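Local structure of decapping nuclease RAI1 (Candida albicans, 5BUD) at residues Tyr124-Lys135 with Leu373-Thr384. The protein removes the NAD cap from a subset of RNAs and hydrolyses 5' triphosphate ends, using divalent metal ions, and stabilises and stimulates the exoribonuclease RAT1. Numbering follows the deposited sequence.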
loop_
_atom_site.group_PDB
_atom_site.type_symbol
_atom_site.label_atom_id
_atom_site.label_comp_id
_atom_site.label_asym_id
_atom_site.label_seq_id
_atom_site.Cartn_x
_atom_site.Cartn_y
_atom_site.Cartn_z
ATOM N N TYR A 124 14.299 0.644 7.550
ATOM C CA TYR A 124 15.618 0.041 7.525
ATOM C C TYR A 124 15.972 -0.191 6.066
ATOM O O TYR A 124 15.117 -0.626 5.293
ATOM C CB TYR A 124 15.582 -1.294 8.300
ATOM C CG TYR A 124 15.555 -1.167 9.804
ATOM C CD1 TYR A 124 16.559 -0.480 10.501
ATOM C CD2 TYR A 124 14.549 -1.780 10.545
ATOM C CE1 TYR A 124 16.528 -0.402 11.894
ATOM C CE2 TYR A 124 14.521 -1.717 11.920
ATOM C CZ TYR A 124 15.507 -1.047 12.590
ATOM O OH TYR A 124 15.404 -1.021 13.956
ATOM N N VAL A 125 17.201 0.163 5.688
ATOM C CA VAL A 125 17.769 -0.085 4.361
ATOM C C VAL A 125 18.946 -1.076 4.454
ATOM O O VAL A 125 19.942 -0.814 5.161
ATOM C CB VAL A 125 18.314 1.203 3.756
ATOM C CG1 VAL A 125 18.797 0.977 2.351
ATOM C CG2 VAL A 125 17.262 2.292 3.784
ATOM N N VAL A 126 18.857 -2.162 3.707
ATOM C CA VAL A 126 19.827 -3.244 3.791
ATOM C C VAL A 126 20.338 -3.521 2.371
ATOM O O VAL A 126 19.595 -4.021 1.541
ATOM C CB VAL A 126 19.210 -4.514 4.408
ATOM C CG1 VAL A 126 20.224 -5.659 4.433
ATOM C CG2 VAL A 126 18.677 -4.233 5.811
ATOM N N PRO A 127 21.599 -3.158 2.085
ATOM C CA PRO A 127 22.174 -3.476 0.782
ATOM C C PRO A 127 22.555 -4.946 0.693
ATOM O O PRO A 127 23.175 -5.499 1.642
ATOM C CB PRO A 127 23.428 -2.606 0.713
ATOM C CG PRO A 127 23.332 -1.647 1.846
ATOM C CD PRO A 127 22.503 -2.312 2.890
ATOM N N PHE A 128 22.217 -5.572 -0.438
ATOM C CA PHE A 128 22.545 -6.981 -0.653
ATOM C C PHE A 128 22.460 -7.346 -2.123
ATOM O O PHE A 128 21.479 -7.033 -2.800
ATOM C CB PHE A 128 21.630 -7.904 0.181
ATOM C CG PHE A 128 21.883 -9.363 -0.062
ATOM C CD1 PHE A 128 21.008 -10.113 -0.830
ATOM C CD2 PHE A 128 23.043 -9.964 0.401
ATOM C CE1 PHE A 128 21.264 -11.446 -1.096
ATOM C CE2 PHE A 128 23.305 -11.296 0.135
ATOM C CZ PHE A 128 22.417 -12.040 -0.624
ATOM N N ASP A 129 23.515 -7.995 -2.613
ATOM C CA ASP A 129 23.587 -8.436 -3.990
ATOM C C ASP A 129 23.307 -7.335 -4.997
ATOM O O ASP A 129 22.634 -7.559 -5.983
ATOM C CB ASP A 129 22.609 -9.592 -4.215
ATOM C CG ASP A 129 22.908 -10.364 -5.492
ATOM O OD1 ASP A 129 24.066 -10.294 -5.946
ATOM O OD2 ASP A 129 21.986 -11.017 -6.035
ATOM N N GLY A 130 23.792 -6.145 -4.716
ATOM C CA GLY A 130 23.704 -5.011 -5.641
ATOM C C GLY A 130 22.376 -4.284 -5.585
ATOM O O GLY A 130 22.089 -3.473 -6.459
ATOM N N GLN A 131 21.554 -4.608 -4.579
ATOM C CA GLN A 131 20.229 -4.005 -4.403
ATOM C C GLN A 131 20.002 -3.519 -2.985
ATOM O O GLN A 131 20.639 -3.984 -2.062
ATOM C CB GLN A 131 19.134 -5.001 -4.778
ATOM C CG GLN A 131 19.353 -5.524 -6.176
ATOM C CD GLN A 131 18.336 -6.526 -6.634
ATOM O OE1 GLN A 131 18.068 -7.516 -5.956
ATOM N NE2 GLN A 131 17.807 -6.306 -7.829
ATOM N N LEU A 132 19.062 -2.598 -2.844
ATOM C CA LEU A 132 18.608 -2.081 -1.562
ATOM C C LEU A 132 17.274 -2.681 -1.198
ATOM O O LEU A 132 16.282 -2.518 -1.913
ATOM C CB LEU A 132 18.417 -0.584 -1.631
ATOM C CG LEU A 132 19.621 0.291 -1.883
ATOM C CD1 LEU A 132 19.152 1.711 -1.716
ATOM C CD2 LEU A 132 20.759 -0.020 -0.935
ATOM N N PHE A 133 17.261 -3.398 -0.083
ATOM C CA PHE A 133 16.083 -3.972 0.477
ATOM C C PHE A 133 15.587 -3.029 1.587
ATOM O O PHE A 133 16.347 -2.697 2.523
ATOM C CB PHE A 133 16.396 -5.379 1.010
ATOM C CG PHE A 133 16.720 -6.352 -0.082
ATOM C CD1 PHE A 133 15.711 -7.078 -0.702
ATOM C CD2 PHE A 133 18.030 -6.490 -0.548
ATOM C CE1 PHE A 133 16.003 -7.960 -1.732
ATOM C CE2 PHE A 133 18.322 -7.369 -1.585
ATOM C CZ PHE A 133 17.313 -8.108 -2.173
ATOM N N ILE A 134 14.332 -2.572 1.459
ATOM C CA ILE A 134 13.806 -1.563 2.356
ATOM C C ILE A 134 12.540 -2.063 3.046
ATOM O O ILE A 134 11.610 -2.533 2.389
ATOM C CB ILE A 134 13.578 -0.208 1.619
ATOM C CG1 ILE A 134 14.867 0.318 0.991
ATOM C CG2 ILE A 134 13.092 0.858 2.589
ATOM C CD1 ILE A 134 14.694 1.631 0.223
ATOM N N LYS A 135 12.542 -2.018 4.377
ATOM C CA LYS A 135 11.414 -2.420 5.164
ATOM C C LYS A 135 11.209 -1.440 6.277
ATOM O O LYS A 135 12.079 -0.606 6.592
ATOM C CB LYS A 135 11.582 -3.846 5.761
ATOM C CG LYS A 135 12.358 -3.909 7.059
ATOM C CD LYS A 135 12.536 -5.336 7.583
ATOM C CE LYS A 135 11.261 -5.936 8.125
ATOM N NZ LYS A 135 10.978 -5.408 9.464
ATOM N N LEU A 373 18.902 -7.992 10.862
ATOM C CA LEU A 373 18.293 -7.702 9.569
ATOM C C LEU A 373 18.710 -8.755 8.549
ATOM O O LEU A 373 17.884 -9.270 7.765
ATOM C CB LEU A 373 18.657 -6.288 9.097
ATOM C CG LEU A 373 17.840 -5.175 9.795
ATOM C CD1 LEU A 373 18.388 -3.801 9.480
ATOM C CD2 LEU A 373 16.355 -5.267 9.442
ATOM N N ARG A 374 19.993 -9.078 8.585
ATOM C CA ARG A 374 20.602 -9.935 7.572
ATOM C C ARG A 374 20.436 -11.418 7.886
ATOM O O ARG A 374 20.655 -12.228 7.015
ATOM C CB ARG A 374 22.073 -9.587 7.408
ATOM C CG ARG A 374 22.290 -8.223 6.786
ATOM C CD ARG A 374 23.768 -7.906 6.630
ATOM N NE ARG A 374 23.957 -6.603 5.975
ATOM C CZ ARG A 374 23.840 -6.383 4.668
ATOM N NH1 ARG A 374 23.572 -7.380 3.845
ATOM N NH2 ARG A 374 24.003 -5.161 4.176
ATOM N N ASN A 375 20.016 -11.758 9.105
ATOM C CA ASN A 375 19.815 -13.163 9.506
ATOM C C ASN A 375 18.398 -13.484 9.957
ATOM O O ASN A 375 18.199 -14.099 11.019
ATOM C CB ASN A 375 20.817 -13.538 10.611
ATOM C CG ASN A 375 22.242 -13.453 10.139
ATOM O OD1 ASN A 375 22.934 -12.466 10.386
ATOM N ND2 ASN A 375 22.677 -14.469 9.405
ATOM N N GLY A 376 17.396 -13.077 9.170
ATOM C CA GLY A 376 16.028 -13.467 9.467
ATOM C C GLY A 376 14.996 -12.361 9.467
ATOM O O GLY A 376 13.880 -12.577 9.028
ATOM N N GLN A 377 15.372 -11.175 9.938
ATOM C CA GLN A 377 14.419 -10.095 10.137
ATOM C C GLN A 377 14.052 -9.374 8.820
ATOM O O GLN A 377 13.011 -8.740 8.735
ATOM C CB GLN A 377 14.994 -9.098 11.122
ATOM C CG GLN A 377 13.971 -8.312 11.884
ATOM C CD GLN A 377 14.610 -7.618 13.063
ATOM O OE1 GLN A 377 14.722 -8.201 14.150
ATOM N NE2 GLN A 377 15.056 -6.379 12.850
ATOM N N LEU A 378 14.937 -9.451 7.829
ATOM C CA LEU A 378 14.656 -9.004 6.472
ATOM C C LEU A 378 15.119 -10.104 5.531
ATOM O O LEU A 378 14.299 -10.855 4.988
ATOM C CB LEU A 378 15.314 -7.661 6.165
ATOM C CG LEU A 378 14.763 -6.903 4.936
ATOM C CD1 LEU A 378 15.343 -5.496 4.827
ATOM C CD2 LEU A 378 15.002 -7.649 3.648
ATOM N N LEU A 379 16.433 -10.244 5.378
ATOM C CA LEU A 379 17.007 -11.307 4.553
ATOM C C LEU A 379 16.843 -12.650 5.242
ATOM O O LEU A 379 16.844 -12.734 6.477
ATOM C CB LEU A 379 18.477 -11.041 4.306
ATOM C CG LEU A 379 18.769 -9.738 3.547
ATOM C CD1 LEU A 379 20.264 -9.598 3.349
ATOM C CD2 LEU A 379 18.033 -9.764 2.216
ATOM N N THR A 380 16.645 -13.687 4.440
ATOM C CA THR A 380 16.567 -15.035 4.936
ATOM C C THR A 380 17.697 -15.863 4.349
ATOM O O THR A 380 18.242 -15.516 3.272
ATOM C CB THR A 380 15.235 -15.682 4.575
ATOM O OG1 THR A 380 15.130 -15.797 3.147
ATOM C CG2 THR A 380 14.074 -14.848 5.144
ATOM N N PRO A 381 18.041 -16.983 5.035
ATOM C CA PRO A 381 19.158 -17.794 4.542
ATOM C C PRO A 381 18.861 -18.481 3.214
ATOM O O PRO A 381 19.782 -18.647 2.398
ATOM C CB PRO A 381 19.420 -18.787 5.689
ATOM C CG PRO A 381 18.157 -18.794 6.508
ATOM C CD PRO A 381 17.608 -17.402 6.386
ATOM N N GLU A 382 17.597 -18.817 2.963
ATOM C CA GLU A 382 17.182 -19.380 1.682
ATOM C C GLU A 382 17.428 -18.372 0.560
ATOM O O GLU A 382 17.886 -18.744 -0.523
ATOM C CB GLU A 382 15.698 -19.769 1.672
ATOM C CG GLU A 382 15.319 -20.930 2.600
ATOM C CD GLU A 382 14.839 -20.488 3.988
ATOM O OE1 GLU A 382 14.012 -21.226 4.552
ATOM O OE2 GLU A 382 15.270 -19.432 4.523
ATOM N N PHE A 383 17.131 -17.101 0.821
ATOM C CA PHE A 383 17.291 -16.074 -0.225
ATOM C C PHE A 383 18.730 -15.734 -0.508
ATOM O O PHE A 383 19.119 -15.657 -1.678
ATOM C CB PHE A 383 16.521 -14.790 0.124
ATOM C CG PHE A 383 16.680 -13.681 -0.903
ATOM C CD1 PHE A 383 16.133 -13.813 -2.174
ATOM C CD2 PHE A 383 17.375 -12.525 -0.606
ATOM C CE1 PHE A 383 16.270 -12.807 -3.127
ATOM C CE2 PHE A 383 17.515 -11.513 -1.551
ATOM C CZ PHE A 383 16.963 -11.656 -2.805
ATOM N N THR A 384 19.532 -15.528 0.545
ATOM C CA THR A 384 20.965 -15.257 0.373
ATOM C C THR A 384 21.665 -16.402 -0.401
ATOM O O THR A 384 22.437 -16.152 -1.342
ATOM C CB THR A 384 21.668 -14.936 1.718
ATOM O OG1 THR A 384 21.563 -16.044 2.629
ATOM C CG2 THR A 384 21.032 -13.701 2.384
HETATM O O HOH W 1 13.086 -5.142 11.217
#
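Arg374 reaches from the end of helix 367-377 across Val126 to the backbone of Pro127. From CB the chain runs straight to NE, chi2 and chi3 both near 180°, and a turn about CD-NE (chi4 -78°) accompanies the guanidinium laying one face on Val126 CG1. CG passes that methyl, Val126 CG1, at 4.0 Å, NE hydrogen-bonds Asn370 OD1 of its own helix, and CZ settles over Val126 CG1. At the tip two nitrogens grip one atom end-on: NH2 donates to Pro127 O at 2.7 Å, in the carbonyl plane on a lone pair, and NH1 donates to the same Pro127 O at 2.9 Å, tilted from that plane. NH2 also hydrogen-bonds Lys347 O.

On its other methyl, Val126 CG2 touches Leu373 CD1 and Leu378 CD1, 3.7 Å from each. Leu373 CD1 also makes an off-centre CH-pi contact with the Tyr124 ring. Leu379 puts CD2 over the centre of the Phe133 ring and CD1 3.8 Å from Phe128 CG. Phe383 CE2 meets Phe133 CZ (3.5 Å) and Phe128 CE1 (3.8 Å), both ring pairs oblique. The three phenylalanines form an aromatic cluster where a beta hairpin with a type I' turn packs against the last two helices of the Rai1 PD-(D/E)XK nuclease fold.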